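Protein Bug27 (Bordetella pertussis, PDB 2QPQ) probably binds a small solute in the periplasm, as a Venus-flytrap receptor of the Bug family of solute-binding proteins. Local coordinates at residues S50-A55 with L85-K90. Numbering follows the deposited sequence.
Sequences SGNVGA and LPFDPK
The ring of F87 reaches the first turn of helix 52-59 with its far rim: CZ lies 3.5 Å from CB of A55, and CE2 almost as near the same methyl. A backbone carbonyl one helical turn earlier meets this rim too, O of N52 standing close to the ring plane, at the edge, 3.6 Å from CE2 of F87. With CG of F87 held between its own backbone N and carbonyl carbon (chi1 46°), the ring extends from the loop to the helix. The side-chain amide of N52 is the third element. It crosses the phenyl ring at about a right angle, the two planes 73° apart, and its end also touches L85, whose CD1 methyl approaches the amide carbon CG to 3.8 Å. L85 serves both partners, because its CG sits 3.6 Å above one face of F87, offset toward the rim. No hydrogen bond joins the two segments; the contact is small, made of van der Waals touches between a helix start and an irregular loop.

In this Venus-flytrap protein of the periplasmic-binding-protein clan, the contact packs the connection between helix 74-81 and the long strand 93-109 against the beginning of helix 52-59. G51 is the N-cap of that helix, and its O accepts a 2.9 Å bond from N of A55, closing the first helical turn, which carries N52 and A55. Farther out, N52 also packs on N78 and F82, while F87 leans on R56 and forms an edge-to-face pair with F93. Beyond the ring the loop folds into an Asx turn, OD1 of D88 accepting from N of K90 at 3.0 Å. K90 in turn forms a salt bridge through NZ with D287 of helix 275-296.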
loop_
_atom_site.group_PDB
_atom_site.type_symbol
_atom_site.label_atom_id
_atom_site.label_comp_id
_atom_site.label_asym_id
_atom_site.label_seq_id
_atom_site.Cartn_x
_atom_site.Cartn_y
_atom_site.Cartn_z
ATOM N N SER A 50 10.015 -3.362 7.944
ATOM C CA SER A 50 8.976 -3.215 6.905
ATOM C C SER A 50 7.863 -4.272 6.988
ATOM O O SER A 50 7.257 -4.612 5.992
ATOM C CB SER A 50 9.622 -3.209 5.513
ATOM O OG SER A 50 10.625 -2.199 5.460
ATOM N N GLY A 51 7.604 -4.775 8.187
ATOM C CA GLY A 51 6.541 -5.727 8.396
ATOM C C GLY A 51 7.075 -7.146 8.542
ATOM O O GLY A 51 6.311 -8.067 8.821
ATOM N N ASN A 52 8.370 -7.343 8.351
ATOM C CA ASN A 52 8.926 -8.723 8.403
ATOM C C ASN A 52 8.839 -9.339 9.787
ATOM O O ASN A 52 8.691 -10.572 9.937
ATOM C CB ASN A 52 10.367 -8.733 7.884
ATOM C CG ASN A 52 10.451 -8.498 6.407
ATOM O OD1 ASN A 52 9.489 -8.706 5.669
ATOM N ND2 ASN A 52 11.623 -8.105 5.944
ATOM N N VAL A 53 8.898 -8.489 10.815
ATOM C CA VAL A 53 8.855 -9.011 12.185
ATOM C C VAL A 53 7.464 -9.590 12.387
ATOM O O VAL A 53 7.323 -10.731 12.825
ATOM C CB VAL A 53 9.216 -7.949 13.257
ATOM C CG1 VAL A 53 8.854 -8.402 14.728
ATOM C CG2 VAL A 53 10.718 -7.544 13.138
ATOM N N GLY A 54 6.448 -8.801 12.060
ATOM C CA GLY A 54 5.065 -9.264 12.198
ATOM C C GLY A 54 4.784 -10.481 11.325
ATOM O O GLY A 54 4.090 -11.396 11.756
ATOM N N ALA A 55 5.305 -10.479 10.092
ATOM C CA ALA A 55 5.098 -11.597 9.183
ATOM C C ALA A 55 5.711 -12.888 9.759
ATOM O O ALA A 55 5.059 -13.924 9.792
ATOM C CB ALA A 55 5.659 -11.283 7.745
ATOM N N LEU A 85 15.056 -13.065 3.656
ATOM C CA LEU A 85 13.731 -13.108 4.299
ATOM C C LEU A 85 13.599 -14.368 5.119
ATOM O O LEU A 85 13.841 -15.442 4.615
ATOM C CB LEU A 85 12.659 -13.095 3.212
ATOM C CG LEU A 85 11.325 -12.405 3.415
ATOM C CD1 LEU A 85 11.542 -10.967 3.701
ATOM C CD2 LEU A 85 10.490 -12.624 2.168
ATOM N N PRO A 86 13.164 -14.244 6.386
ATOM C CA PRO A 86 13.109 -15.345 7.348
ATOM C C PRO A 86 11.863 -16.261 7.222
ATOM O O PRO A 86 11.519 -16.997 8.167
ATOM C CB PRO A 86 13.113 -14.610 8.683
ATOM C CG PRO A 86 12.364 -13.321 8.393
ATOM C CD PRO A 86 12.656 -12.978 6.951
ATOM N N PHE A 87 11.212 -16.235 6.058
ATOM C CA PHE A 87 10.024 -17.044 5.791
ATOM C C PHE A 87 9.854 -17.154 4.286
ATOM O O PHE A 87 10.522 -16.458 3.516
ATOM C CB PHE A 87 8.760 -16.452 6.431
ATOM C CG PHE A 87 8.612 -14.958 6.206
ATOM C CD1 PHE A 87 8.154 -14.466 4.973
ATOM C CD2 PHE A 87 8.942 -14.068 7.200
ATOM C CE1 PHE A 87 8.014 -13.075 4.762
ATOM C CE2 PHE A 87 8.833 -12.676 6.976
ATOM C CZ PHE A 87 8.383 -12.205 5.752
ATOM N N ASP A 88 8.965 -18.034 3.868
ATOM C CA ASP A 88 8.623 -18.160 2.446
ATOM C C ASP A 88 7.345 -17.335 2.272
ATOM O O ASP A 88 6.292 -17.720 2.758
ATOM C CB ASP A 88 8.364 -19.608 2.097
ATOM C CG ASP A 88 8.051 -19.816 0.613
ATOM O OD1 ASP A 88 7.526 -18.922 -0.087
ATOM O OD2 ASP A 88 8.302 -20.921 0.124
ATOM N N PRO A 89 7.432 -16.199 1.572
ATOM C CA PRO A 89 6.311 -15.263 1.514
ATOM C C PRO A 89 5.130 -15.800 0.690
ATOM O O PRO A 89 4.005 -15.277 0.801
ATOM C CB PRO A 89 6.920 -14.024 0.822
ATOM C CG PRO A 89 7.949 -14.644 -0.114
ATOM C CD PRO A 89 8.554 -15.780 0.698
ATOM N N LYS A 90 5.369 -16.824 -0.127
ATOM C CA LYS A 90 4.265 -17.518 -0.783
ATOM C C LYS A 90 3.746 -18.701 0.058
ATOM O O LYS A 90 2.564 -18.754 0.368
ATOM C CB LYS A 90 4.657 -17.951 -2.188
ATOM C CG LYS A 90 5.018 -16.765 -3.073
ATOM C CD LYS A 90 5.145 -17.204 -4.494
ATOM C CE LYS A 90 5.603 -16.070 -5.374
ATOM N NZ LYS A 90 5.916 -16.625 -6.753
#